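Periplasmic binding protein (Veillonella parvula, PDB 4MO9) probably binds a solute, perhaps an iron chelate, in the periplasm and delivers it to an ABC transporter, as related solute-binding proteins do. Local coordinates at residues L276-T281 / S359-W364; M261-Y266 / A313-P318; L204-N209 / N216-N221; I147-E152 / P318-D323. All coordinates share one frame; numbering follows the deposited sequence.

Interaction 1: residues L276-T281 / S359-W364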
loop_
_atom_site.group_PDB
_atom_site.type_symbol
_atom_site.label_atom_id
_atom_site.label_comp_id
_atom_site.label_asym_id
_atom_site.label_seq_id
_atom_site.Cartn_x
_atom_site.Cartn_y
_atom_site.Cartn_z
ATOM N N LEU A 276 -11.845 -3.678 6.616
ATOM C CA LEU A 276 -11.342 -4.581 5.582
ATOM C C LEU A 276 -10.069 -5.235 6.107
ATOM O O LEU A 276 -9.550 -4.813 7.149
ATOM C CB LEU A 276 -11.046 -3.815 4.289
ATOM C CG LEU A 276 -12.282 -3.279 3.545
ATOM C CD1 LEU A 276 -11.840 -2.527 2.278
ATOM C CD2 LEU A 276 -13.209 -4.415 3.198
ATOM N N GLY A 277 -9.576 -6.258 5.403
ATOM C CA GLY A 277 -8.343 -6.936 5.789
ATOM C C GLY A 277 -8.579 -8.354 6.287
ATOM O O GLY A 277 -9.598 -8.976 5.962
ATOM N N PHE A 278 -7.648 -8.868 7.092
ATOM C CA PHE A 278 -7.724 -10.253 7.569
ATOM C C PHE A 278 -8.800 -10.481 8.616
ATOM O O PHE A 278 -9.262 -11.615 8.792
ATOM C CB PHE A 278 -6.366 -10.706 8.116
ATOM C CG PHE A 278 -5.319 -10.859 7.051
ATOM C CD1 PHE A 278 -5.311 -11.982 6.224
ATOM C CD2 PHE A 278 -4.355 -9.877 6.862
ATOM C CE1 PHE A 278 -4.348 -12.125 5.231
ATOM C CE2 PHE A 278 -3.386 -10.011 5.873
ATOM C CZ PHE A 278 -3.384 -11.139 5.055
ATOM N N GLU A 279 -9.187 -9.418 9.318
ATOM C CA GLU A 279 -10.236 -9.516 10.330
ATOM C C GLU A 279 -11.477 -8.819 9.826
ATOM O O GLU A 279 -11.868 -7.772 10.347
ATOM C CB GLU A 279 -9.799 -8.863 11.633
ATOM C CG GLU A 279 -8.459 -9.327 12.098
ATOM C CD GLU A 279 -8.482 -9.860 13.505
ATOM O OE1 GLU A 279 -9.508 -9.678 14.203
ATOM O OE2 GLU A 279 -7.467 -10.467 13.910
ATOM N N ALA A 280 -12.099 -9.411 8.817
ATOM C CA ALA A 280 -13.222 -8.798 8.144
ATOM C C ALA A 280 -14.083 -9.916 7.601
ATOM O O ALA A 280 -13.561 -10.941 7.151
ATOM C CB ALA A 280 -12.733 -7.917 7.008
ATOM N N THR A 281 -15.398 -9.733 7.654
ATOM C CA THR A 281 -16.309 -10.669 7.014
ATOM C C THR A 281 -17.190 -9.911 6.030
ATOM O O THR A 281 -17.373 -8.698 6.164
ATOM C CB THR A 281 -17.203 -11.379 8.037
ATOM O OG1 THR A 281 -18.169 -10.452 8.546
ATOM C CG2 THR A 281 -16.358 -11.935 9.181
ATOM N N SER A 359 -0.789 -17.224 3.910
ATOM C CA SER A 359 -1.996 -17.636 3.200
ATOM C C SER A 359 -2.912 -16.447 2.924
ATOM O O SER A 359 -3.045 -15.532 3.748
ATOM C CB SER A 359 -2.762 -18.695 3.994
ATOM O OG SER A 359 -3.201 -18.170 5.236
ATOM N N TYR A 360 -3.539 -16.450 1.754
ATOM C CA TYR A 360 -4.501 -15.413 1.431
ATOM C C TYR A 360 -5.826 -15.670 2.148
ATOM O O TYR A 360 -6.277 -16.814 2.214
ATOM C CB TYR A 360 -4.733 -15.351 -0.079
ATOM C CG TYR A 360 -5.767 -14.320 -0.471
ATOM C CD1 TYR A 360 -5.475 -12.964 -0.416
ATOM C CD2 TYR A 360 -7.035 -14.704 -0.884
ATOM C CE1 TYR A 360 -6.413 -12.013 -0.768
ATOM C CE2 TYR A 360 -7.984 -13.764 -1.238
ATOM C CZ TYR A 360 -7.666 -12.418 -1.180
ATOM O OH TYR A 360 -8.619 -11.481 -1.531
ATOM N N SER A 361 -6.420 -14.608 2.695
ATOM C CA SER A 361 -7.794 -14.632 3.221
ATOM C C SER A 361 -8.251 -13.207 3.549
ATOM O O SER A 361 -7.522 -12.245 3.304
ATOM C CB SER A 361 -7.923 -15.517 4.461
ATOM O OG SER A 361 -7.278 -14.919 5.562
ATOM N N GLY A 362 -9.460 -13.071 4.084
ATOM C CA GLY A 362 -9.979 -11.760 4.439
ATOM C C GLY A 362 -10.706 -11.079 3.290
ATOM O O GLY A 362 -10.944 -11.700 2.251
ATOM N N ILE A 363 -11.046 -9.802 3.474
ATOM C CA ILE A 363 -11.846 -9.041 2.509
ATOM C C ILE A 363 -11.138 -7.724 2.198
ATOM O O ILE A 363 -10.799 -6.972 3.113
ATOM C CB ILE A 363 -13.246 -8.721 3.082
ATOM C CG1 ILE A 363 -13.923 -9.988 3.623
ATOM C CG2 ILE A 363 -14.108 -7.998 2.041
ATOM C CD1 ILE A 363 -14.476 -10.899 2.554
ATOM N N TRP A 364 -10.937 -7.432 0.914
ATOM C CA TRP A 364 -10.040 -6.347 0.508
ATOM C C TRP A 364 -10.714 -5.345 -0.413
ATOM O O TRP A 364 -10.215 -4.235 -0.610
ATOM C CB TRP A 364 -8.784 -6.944 -0.156
ATOM C CG TRP A 364 -8.112 -7.895 0.766
ATOM C CD1 TRP A 364 -8.375 -9.234 0.910
ATOM C CD2 TRP A 364 -7.101 -7.574 1.730
ATOM N NE1 TRP A 364 -7.565 -9.768 1.898
ATOM C CE2 TRP A 364 -6.780 -8.768 2.417
ATOM C CE3 TRP A 364 -6.431 -6.398 2.077
ATOM C CZ2 TRP A 364 -5.810 -8.813 3.427
ATOM C CZ3 TRP A 364 -5.475 -6.443 3.079
ATOM C CH2 TRP A 364 -5.173 -7.640 3.745
#

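Interaction 2: residues M261-Y266 / A313-P318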
loop_
_atom_site.group_PDB
_atom_site.type_symbol
_atom_site.label_atom_id
_atom_site.label_comp_id
_atom_site.label_asym_id
_atom_site.label_seq_id
_atom_site.Cartn_x
_atom_site.Cartn_y
_atom_site.Cartn_z
HETATM N N MSE A 261 -16.215 6.094 -2.904
HETATM C CA MSE A 261 -15.414 4.976 -2.423
HETATM C C MSE A 261 -14.883 5.305 -1.035
HETATM O O MSE A 261 -14.202 6.328 -0.854
HETATM C CB MSE A 261 -14.266 4.671 -3.390
HETATM C CG MSE A 261 -13.620 3.316 -3.133
HETATM SE SE MSE A 261 -12.140 2.939 -4.353
HETATM C CE MSE A 261 -13.129 3.301 -6.006
ATOM N N ILE A 262 -15.232 4.465 -0.057
ATOM C CA ILE A 262 -14.800 4.646 1.330
ATOM C C ILE A 262 -13.710 3.631 1.664
ATOM O O ILE A 262 -13.963 2.427 1.608
ATOM C CB ILE A 262 -15.965 4.420 2.320
ATOM C CG1 ILE A 262 -17.189 5.261 1.937
ATOM C CG2 ILE A 262 -15.510 4.710 3.753
ATOM C CD1 ILE A 262 -16.973 6.761 2.052
HETATM N N MSE A 263 -12.515 4.090 2.027
HETATM C CA MSE A 263 -11.409 3.153 2.259
HETATM C C MSE A 263 -11.534 2.452 3.624
HETATM O O MSE A 263 -11.868 3.085 4.638
HETATM C CB MSE A 263 -10.052 3.852 2.106
HETATM C CG MSE A 263 -9.926 4.674 0.814
HETATM SE SE MSE A 263 -10.421 3.712 -0.817
HETATM C CE MSE A 263 -10.588 5.294 -1.940
ATOM N N GLY A 264 -11.306 1.139 3.634
ATOM C CA GLY A 264 -11.381 0.367 4.860
ATOM C C GLY A 264 -10.036 -0.194 5.284
ATOM O O GLY A 264 -9.098 -0.274 4.481
ATOM N N SER A 265 -9.931 -0.562 6.560
ATOM C CA SER A 265 -8.695 -1.134 7.083
ATOM C C SER A 265 -8.967 -1.716 8.454
ATOM O O SER A 265 -10.126 -1.882 8.848
ATOM C CB SER A 265 -7.605 -0.069 7.189
ATOM O OG SER A 265 -6.324 -0.681 7.348
ATOM N N TYR A 266 -7.899 -2.017 9.184
ATOM C CA TYR A 266 -8.035 -2.539 10.538
ATOM C C TYR A 266 -7.856 -1.399 11.541
ATOM O O TYR A 266 -6.724 -0.986 11.824
ATOM C CB TYR A 266 -7.010 -3.658 10.784
ATOM C CG TYR A 266 -7.138 -4.312 12.142
ATOM C CD1 TYR A 266 -8.249 -5.086 12.453
ATOM C CD2 TYR A 266 -6.154 -4.153 13.113
ATOM C CE1 TYR A 266 -8.383 -5.689 13.700
ATOM C CE2 TYR A 266 -6.279 -4.753 14.369
ATOM C CZ TYR A 266 -7.394 -5.521 14.648
ATOM O OH TYR A 266 -7.536 -6.122 15.880
ATOM N N ALA A 313 -12.160 -0.033 -0.908
ATOM C CA ALA A 313 -10.925 -0.771 -1.130
ATOM C C ALA A 313 -10.060 -0.604 0.112
ATOM O O ALA A 313 -10.220 0.373 0.845
ATOM C CB ALA A 313 -10.198 -0.245 -2.359
ATOM N N HIS A 314 -9.157 -1.550 0.354
ATOM C CA HIS A 314 -8.331 -1.544 1.560
ATOM C C HIS A 314 -7.246 -0.460 1.491
ATOM O O HIS A 314 -6.440 -0.435 0.550
ATOM C CB HIS A 314 -7.683 -2.928 1.760
ATOM C CG HIS A 314 -7.084 -3.129 3.120
ATOM N ND1 HIS A 314 -5.974 -2.438 3.551
ATOM C CD2 HIS A 314 -7.446 -3.937 4.148
ATOM C CE1 HIS A 314 -5.675 -2.808 4.785
ATOM N NE2 HIS A 314 -6.552 -3.719 5.170
ATOM N N HIS A 315 -7.217 0.404 2.507
ATOM C CA HIS A 315 -6.318 1.563 2.599
ATOM C C HIS A 315 -4.834 1.200 2.570
ATOM O O HIS A 315 -3.986 2.032 2.217
ATOM C CB HIS A 315 -6.648 2.337 3.886
ATOM C CG HIS A 315 -6.080 3.725 3.947
ATOM N ND1 HIS A 315 -6.060 4.576 2.865
ATOM C CD2 HIS A 315 -5.556 4.422 4.984
ATOM C CE1 HIS A 315 -5.525 5.733 3.225
ATOM N NE2 HIS A 315 -5.215 5.666 4.507
ATOM N N GLY A 316 -4.510 -0.039 2.939
ATOM C CA GLY A 316 -3.117 -0.446 3.061
ATOM C C GLY A 316 -2.571 -1.154 1.831
ATOM O O GLY A 316 -1.446 -1.652 1.835
ATOM N N LEU A 317 -3.373 -1.217 0.776
ATOM C CA LEU A 317 -2.937 -1.859 -0.455
ATOM C C LEU A 317 -2.069 -0.986 -1.381
ATOM O O LEU A 317 -1.187 -1.528 -2.052
ATOM C CB LEU A 317 -4.120 -2.460 -1.224
ATOM C CG LEU A 317 -4.848 -3.655 -0.585
ATOM C CD1 LEU A 317 -6.104 -4.019 -1.384
ATOM C CD2 LEU A 317 -3.911 -4.862 -0.471
ATOM N N PRO A 318 -2.307 0.347 -1.433
ATOM C CA PRO A 318 -1.430 1.189 -2.262
ATOM C C PRO A 318 0.022 1.295 -1.775
ATOM O O PRO A 318 0.366 0.793 -0.702
ATOM C CB PRO A 318 -2.076 2.569 -2.159
ATOM C CG PRO A 318 -3.547 2.265 -1.971
ATOM C CD PRO A 318 -3.514 1.089 -1.014
#

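Interaction 3: residues L204-N209 / N216-N221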
loop_
_atom_site.group_PDB
_atom_site.type_symbol
_atom_site.label_atom_id
_atom_site.label_comp_id
_atom_site.label_asym_id
_atom_site.label_seq_id
_atom_site.Cartn_x
_atom_site.Cartn_y
_atom_site.Cartn_z
ATOM N N LEU A 204 -13.721 10.391 -2.670
ATOM C CA LEU A 204 -12.848 9.412 -2.022
ATOM C C LEU A 204 -12.698 9.758 -0.550
ATOM O O LEU A 204 -12.466 10.918 -0.206
ATOM C CB LEU A 204 -11.460 9.429 -2.669
ATOM C CG LEU A 204 -11.324 9.185 -4.171
ATOM C CD1 LEU A 204 -9.899 9.519 -4.636
ATOM C CD2 LEU A 204 -11.642 7.742 -4.504
ATOM N N GLU A 205 -12.829 8.772 0.331
ATOM C CA GLU A 205 -12.672 9.060 1.755
ATOM C C GLU A 205 -12.072 7.866 2.482
ATOM O O GLU A 205 -12.479 6.722 2.236
ATOM C CB GLU A 205 -14.010 9.451 2.409
ATOM C CG GLU A 205 -13.856 9.887 3.880
ATOM C CD GLU A 205 -15.184 10.043 4.622
ATOM O OE1 GLU A 205 -16.162 10.568 4.031
ATOM O OE2 GLU A 205 -15.253 9.661 5.818
ATOM N N VAL A 206 -11.094 8.133 3.352
ATOM C CA VAL A 206 -10.598 7.113 4.274
ATOM C C VAL A 206 -11.649 6.963 5.371
ATOM O O VAL A 206 -11.937 7.926 6.105
ATOM C CB VAL A 206 -9.247 7.505 4.901
ATOM C CG1 VAL A 206 -8.640 6.310 5.640
ATOM C CG2 VAL A 206 -8.286 7.970 3.813
ATOM N N GLY A 207 -12.243 5.775 5.483
ATOM C CA GLY A 207 -13.340 5.593 6.422
ATOM C C GLY A 207 -12.914 5.249 7.838
ATOM O O GLY A 207 -13.546 4.411 8.490
HETATM N N MSE A 208 -11.864 5.910 8.323
HETATM C CA MSE A 208 -11.261 5.586 9.615
HETATM C C MSE A 208 -12.081 6.074 10.800
HETATM O O MSE A 208 -11.978 5.530 11.907
HETATM C CB MSE A 208 -9.853 6.178 9.693
HETATM C CG MSE A 208 -9.167 5.995 11.044
HETATM SE SE MSE A 208 -7.337 6.666 11.000
HETATM C CE MSE A 208 -7.724 8.533 10.622
ATOM N N ASN A 209 -12.898 7.098 10.571
ATOM C CA ASN A 209 -13.646 7.708 11.661
ATOM C C ASN A 209 -15.116 7.297 11.700
ATOM O O ASN A 209 -15.870 7.776 12.542
ATOM C CB ASN A 209 -13.512 9.234 11.605
ATOM C CG ASN A 209 -12.088 9.702 11.841
ATOM O OD1 ASN A 209 -11.353 9.107 12.629
ATOM N ND2 ASN A 209 -11.690 10.768 11.153
ATOM N N ASN A 216 -10.197 11.640 6.007
ATOM C CA ASN A 216 -9.483 12.429 5.011
ATOM C C ASN A 216 -9.951 12.150 3.590
ATOM O O ASN A 216 -10.218 10.995 3.232
ATOM C CB ASN A 216 -7.973 12.163 5.095
ATOM C CG ASN A 216 -7.346 12.746 6.345
ATOM O OD1 ASN A 216 -7.832 13.730 6.903
ATOM N ND2 ASN A 216 -6.257 12.146 6.784
ATOM N N SER A 217 -10.040 13.203 2.780
ATOM C CA SER A 217 -10.233 13.032 1.341
ATOM C C SER A 217 -8.915 13.373 0.674
ATOM O O SER A 217 -7.880 13.424 1.347
ATOM C CB SER A 217 -11.356 13.917 0.801
ATOM O OG SER A 217 -11.689 13.537 -0.528
ATOM N N PHE A 218 -8.927 13.588 -0.639
ATOM C CA PHE A 218 -7.666 13.689 -1.382
ATOM C C PHE A 218 -7.675 14.742 -2.493
ATOM O O PHE A 218 -8.730 15.047 -3.056
ATOM C CB PHE A 218 -7.325 12.324 -2.000
ATOM C CG PHE A 218 -7.138 11.222 -0.984
ATOM C CD1 PHE A 218 -8.220 10.471 -0.539
ATOM C CD2 PHE A 218 -5.878 10.939 -0.477
ATOM C CE1 PHE A 218 -8.048 9.452 0.390
ATOM C CE2 PHE A 218 -5.695 9.920 0.456
ATOM C CZ PHE A 218 -6.790 9.182 0.894
ATOM N N SER A 219 -6.499 15.286 -2.816
ATOM C CA SER A 219 -6.327 16.090 -4.027
ATOM C C SER A 219 -6.298 15.126 -5.206
ATOM O O SER A 219 -6.390 13.913 -5.013
ATOM C CB SER A 219 -4.995 16.826 -3.994
ATOM O OG SER A 219 -3.940 15.902 -4.197
ATOM N N GLY A 220 -6.143 15.646 -6.422
ATOM C CA GLY A 220 -6.091 14.792 -7.596
ATOM C C GLY A 220 -4.720 14.201 -7.879
ATOM O O GLY A 220 -4.572 13.357 -8.780
ATOM N N ASN A 221 -3.713 14.632 -7.120
ATOM C CA ASN A 221 -2.349 14.136 -7.331
ATOM C C ASN A 221 -1.656 13.581 -6.082
ATOM O O ASN A 221 -0.431 13.527 -6.027
ATOM C CB ASN A 221 -1.466 15.212 -7.979
ATOM C CG ASN A 221 -1.189 16.385 -7.047
ATOM O OD1 ASN A 221 -1.608 16.391 -5.884
ATOM N ND2 ASN A 221 -0.469 17.386 -7.555
#

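Interaction 4: residues I147-E152 / P318-D323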
loop_
_atom_site.group_PDB
_atom_site.type_symbol
_atom_site.label_atom_id
_atom_site.label_comp_id
_atom_site.label_asym_id
_atom_site.label_seq_id
_atom_site.Cartn_x
_atom_site.Cartn_y
_atom_site.Cartn_z
ATOM N N ILE A 147 14.215 2.923 -2.148
ATOM C CA ILE A 147 13.157 2.323 -2.951
ATOM C C ILE A 147 11.974 3.303 -2.943
ATOM O O ILE A 147 11.947 4.242 -2.138
ATOM C CB ILE A 147 12.714 0.964 -2.372
ATOM C CG1 ILE A 147 12.108 1.155 -0.974
ATOM C CG2 ILE A 147 13.896 -0.025 -2.314
ATOM C CD1 ILE A 147 11.439 -0.104 -0.413
ATOM N N ASP A 148 10.995 3.111 -3.822
ATOM C CA ASP A 148 9.926 4.101 -3.897
ATOM C C ASP A 148 8.672 3.522 -4.531
ATOM O O ASP A 148 8.460 3.625 -5.749
ATOM C CB ASP A 148 10.378 5.366 -4.651
ATOM C CG ASP A 148 9.365 6.511 -4.549
ATOM O OD1 ASP A 148 8.393 6.418 -3.757
ATOM O OD2 ASP A 148 9.537 7.530 -5.253
ATOM N N TYR A 149 7.833 2.926 -3.696
ATOM C CA TYR A 149 6.519 2.493 -4.135
ATOM C C TYR A 149 5.501 3.629 -4.019
ATOM O O TYR A 149 4.404 3.542 -4.594
ATOM C CB TYR A 149 6.073 1.292 -3.298
ATOM C CG TYR A 149 6.878 0.030 -3.533
ATOM C CD1 TYR A 149 7.102 -0.450 -4.817
ATOM C CD2 TYR A 149 7.424 -0.675 -2.464
ATOM C CE1 TYR A 149 7.833 -1.616 -5.035
ATOM C CE2 TYR A 149 8.173 -1.831 -2.664
ATOM C CZ TYR A 149 8.366 -2.299 -3.955
ATOM O OH TYR A 149 9.091 -3.449 -4.154
ATOM N N HIS A 150 5.849 4.698 -3.296
ATOM C CA HIS A 150 4.878 5.769 -3.032
ATOM C C HIS A 150 4.648 6.627 -4.264
ATOM O O HIS A 150 3.594 7.260 -4.400
ATOM C CB HIS A 150 5.316 6.658 -1.858
ATOM C CG HIS A 150 5.293 5.963 -0.532
ATOM N ND1 HIS A 150 6.267 5.071 -0.134
ATOM C CD2 HIS A 150 4.406 6.033 0.492
ATOM C CE1 HIS A 150 5.978 4.615 1.074
ATOM N NE2 HIS A 150 4.855 5.190 1.480
ATOM N N ALA A 151 5.622 6.652 -5.173
ATOM C CA ALA A 151 5.476 7.461 -6.390
ATOM C C ALA A 151 4.317 6.955 -7.248
ATOM O O ALA A 151 3.700 7.719 -7.995
ATOM C CB ALA A 151 6.770 7.431 -7.204
ATOM N N GLU A 152 4.053 5.655 -7.154
ATOM C CA GLU A 152 3.092 4.987 -8.030
ATOM C C GLU A 152 3.435 5.228 -9.508
ATOM O O GLU A 152 2.552 5.531 -10.323
ATOM C CB GLU A 152 1.658 5.434 -7.720
ATOM C CG GLU A 152 1.247 5.305 -6.241
ATOM C CD GLU A 152 1.001 3.860 -5.800
ATOM O OE1 GLU A 152 1.489 2.916 -6.480
ATOM O OE2 GLU A 152 0.322 3.661 -4.760
ATOM N N PRO A 318 -2.307 0.347 -1.433
ATOM C CA PRO A 318 -1.430 1.189 -2.262
ATOM C C PRO A 318 0.022 1.295 -1.775
ATOM O O PRO A 318 0.366 0.793 -0.702
ATOM C CB PRO A 318 -2.076 2.569 -2.159
ATOM C CG PRO A 318 -3.547 2.265 -1.971
ATOM C CD PRO A 318 -3.514 1.089 -1.014
ATOM N N ARG A 319 0.838 1.996 -2.559
ATOM C CA ARG A 319 2.276 2.156 -2.296
ATOM C C ARG A 319 2.947 0.850 -1.857
ATOM O O ARG A 319 3.776 0.835 -0.933
ATOM C CB ARG A 319 2.587 3.354 -1.356
ATOM C CG ARG A 319 1.772 3.480 -0.049
ATOM C CD ARG A 319 2.321 2.614 1.102
ATOM N NE ARG A 319 1.582 2.805 2.361
ATOM C CZ ARG A 319 0.631 1.985 2.805
ATOM N NH1 ARG A 319 0.291 0.911 2.094
ATOM N NH2 ARG A 319 0.013 2.231 3.960
ATOM N N GLU A 320 2.611 -0.238 -2.552
ATOM C CA GLU A 320 3.184 -1.545 -2.234
ATOM C C GLU A 320 3.416 -2.399 -3.466
ATOM O O GLU A 320 2.862 -2.134 -4.546
ATOM C CB GLU A 320 2.295 -2.329 -1.248
ATOM C CG GLU A 320 2.694 -2.197 0.234
ATOM C CD GLU A 320 4.097 -2.738 0.539
ATOM O OE1 GLU A 320 4.721 -3.386 -0.349
ATOM O OE2 GLU A 320 4.575 -2.527 1.685
ATOM N N VAL A 321 4.212 -3.445 -3.273
ATOM C CA VAL A 321 4.589 -4.340 -4.357
ATOM C C VAL A 321 3.369 -5.002 -4.995
ATOM O O VAL A 321 3.394 -5.322 -6.191
ATOM C CB VAL A 321 5.616 -5.401 -3.873
ATOM C CG1 VAL A 321 4.979 -6.319 -2.807
ATOM C CG2 VAL A 321 6.163 -6.215 -5.050
ATOM N N PHE A 322 2.295 -5.194 -4.219
ATOM C CA PHE A 322 1.100 -5.838 -4.750
ATOM C C PHE A 322 -0.007 -4.854 -5.185
ATOM O O PHE A 322 -1.154 -5.271 -5.403
ATOM C CB PHE A 322 0.534 -6.881 -3.752
ATOM C CG PHE A 322 0.382 -6.368 -2.330
ATOM C CD1 PHE A 322 -0.101 -5.083 -2.075
ATOM C CD2 PHE A 322 0.708 -7.184 -1.244
ATOM C CE1 PHE A 322 -0.240 -4.613 -0.768
ATOM C CE2 PHE A 322 0.569 -6.722 0.068
ATOM C CZ PHE A 322 0.097 -5.432 0.305
ATOM N N ASP A 323 0.320 -3.564 -5.317
ATOM C CA ASP A 323 -0.727 -2.558 -5.561
ATOM C C ASP A 323 -1.298 -2.540 -6.981
ATOM O O ASP A 323 -2.192 -1.743 -7.276
ATOM C CB ASP A 323 -0.350 -1.138 -5.056
ATOM C CG ASP A 323 0.636 -0.395 -5.958
ATOM O OD1 ASP A 323 0.886 -0.776 -7.134
ATOM O OD2 ASP A 323 1.195 0.615 -5.466
HETATM O O HOH W 1 3.254 4.683 3.628
#

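Interaction 1: residues L276-T281 / S359-W364
Gly-277 and Ile-363 make a single antiparallel beta bridge, a hydrogen-bonded pair that joins the loop before helix 282-295 to the loop running into strand 365-367 of the mixed sheet. Gly-277 N reaches Ile-363 O at 2.7 Å, almost straight (174°), and Ile-363 N returns to Gly-277 O at 3.0 Å. Gly-362 lets the backbones sink together, its CA 4.1 Å from Phe-278 CA, where a side chain would run into Gly-277 O and Phe-278 CA; the backbone angles of Gly-277 themselves call for glycine. The bumps are the side chains around this seam. The indole of Trp-364 slides under Gly-277, whose CA sits 3.8 Å from the centroid of the six-membered ring, over its face. The same indole drives its CZ2 and CH2 rim at the face of Phe-278 in an edge-to-face pair, planes 86° apart, with Trp-364 CZ2 at 3.6 Å from Phe-278 CE2. Ser-361 OG lies at the edge of the phenylalanine ring, which also stacks with His-84 of helix 79-88. Beyond the bridge, Ile-363 fills the notch between two apolar neighbours: its CG2 meets Leu-276 CD2 at 3.9 Å, the chains crossing at about a right angle, and its CB touches Ala-280 CB at 4.0 Å. Trp-364 NE1 donates to Ser-361 O at 2.8 Å, close to the ring plane.

Interaction 2: residues M261-Y266 / A313-P318
Gly-264 is held at both its N and its O by the loop that leaves strand 310-313. Its N donates to Ala-313 O at 3.1 Å, from above the carbonyl plane, and its O accepts from His-315 N at 2.8 Å with the N-H pointing nearly straight at it. The pair of bonds carries the parallel pairing of strands 259-263 and 310-313 up to the point where the second chain turns away in a type I beta turn from His-314 to Leu-317. His-314 is the side chain to trace. With CG anti to the backbone N (chi1 -166°), CB points away overall yet still comes within 4.1 Å of Gly-264 O, and the ring then comes back toward the other chain. CG lies 3.7 Å from Gly-264 O, which sits over one ring face. Further out on that face comes Ser-265 CA, a CH-pi contact at 4.2 Å from the ring centroid. At the tip, CE1 meets Ser-265 OG at 3.4 Å, while NE2 stays near Ser-265 OG and CA. ND1 faces its own chain and accepts from Gly-316 N at 2.9 Å, close to the ring plane. Next along, His-315 packs its CB against Gly-264 O and Met-263 CB, and its ND1 is hydrogen-bonded to Trp-224 NE1. On the sheet side, the selenium atoms of Met-261 and Met-263, both selenomethionines, rest near Ala-313 CB. Because ND1 of His-314 is an acceptor inside the turn, a neutral ring would probably carry its proton on NE2.

Interaction 3: residues L204-N209 / N216-N221
Val-206 and Phe-218 meet with their side chains at about a right angle, the valine CG2 methyl pressing obliquely on the far end of the ring, 3.5 Å from Phe-218 CZ. CG2 gets there because it stands anti to the carbonyl carbon, while CG1 takes the place anti to the backbone N (chi1 -169°). Nearer the root of the same ring, Leu-204 CB lies 4.0 Å from Phe-218 CD1, so two residues on one side of strand 201-206 share a single phenyl group. Phe-218 also meets Trp-224 at the start of helix 224-230. Here the chain leaves the strand, loops out and doubles back beside it on the way to that helix, in the strand-to-helix connection of a Rossmann-like lobe. Two hydrogen bonds hold the returning chain. Val-206 N points at Asn-216 O over 3.0 Å, nearly straight (169°), and the hydroxyl of Ser-217, with OG anti to its backbone N, donates to Leu-204 O at 2.8 Å within the carbonyl plane. Glu-205 turns its carboxylate elsewhere, to Tyr-203, Arg-296 and the backbone N of Gly-215. Apolar packing of leucine, valine and phenylalanine thus accompanies two backbone carbonyls that each accept a bond across the contact, Asn-216 O from Val-206 N and Leu-204 O from the Ser-217 hydroxyl instead of a peptide N-H.

Interaction 4: residues I147-E152 / P318-D323
Arg-319 has CG set between its own backbone N and carbonyl carbon (chi1 49°), and a second bend at chi2 lays its chain alongside His-150. Glu-152 bends as well (chi2 -74°), which swings its carboxylate under the backbone of the same arginine. The arginine CB sits over one face of the imidazole, 3.9 Å from the centroid of the His-150 ring, and the guanidinium stands at 81° to that ring. One water joins their ends: it is 2.7 Å from His-150 NE2, and it accepts from Arg-319 NE at 2.8 Å. Further along, Arg-319 NH1 curls back to Pro-318 O. These groups lie where the two lobes of the solute-binding fold face each other, for residues 147-152 follow a strand of the four-stranded parallel sheet and residues 318-323 follow one of the mixed sheet. The arginine side chain comes to about 6 Å from the bound trimethylamine oxide and touches Ala-48 and Arg-78 of that pocket. Glu-152 OE2 takes the N-H of Arg-319 at 2.8 Å, on its syn side but out of the carboxylate plane. Glu-152 OE1 lies just 2.5 Å from Asp-323 OD2, so one of the two acids probably holds a proton; Tyr-181 bonds the other aspartate oxygen. Tyr-149 presses its CB to within 3.3 Å of Arg-319 O, and the peptide between Glu-320 and Val-321 passes over its ring. Val-321 CB runs beside the phenol, 4.1 Å from Tyr-149 CZ, while Tyr-149 OH bonds Thr-54.

Overall arrangement
Interactions 1, 2 and 3 belong to the mixed sheet and its loops, while interaction 4 reaches across to the loop after strand 143-147 of the other sheet. Interactions 2 and 3 sit on neighbouring strands, 259-263 and 201-206, their centres about 10 Å apart, and Met-263 N probably hydrogen-bonds Glu-205 O between them. Interaction 1, its centre about 11 Å from that of interaction 2, meets it where Trp-364 O probably hydrogen-bonds His-314 N. Interactions 2 and 4 share Pro-318, so one chain leads from the sheet to the interlobe cleft. Along the sequence, interactions 2 and 3 nest within the loop closed by interaction 4, whereas interaction 1 crosses both interaction 2 and interaction 4, so the mixed-sheet lobe is closed by segments far apart in sequence.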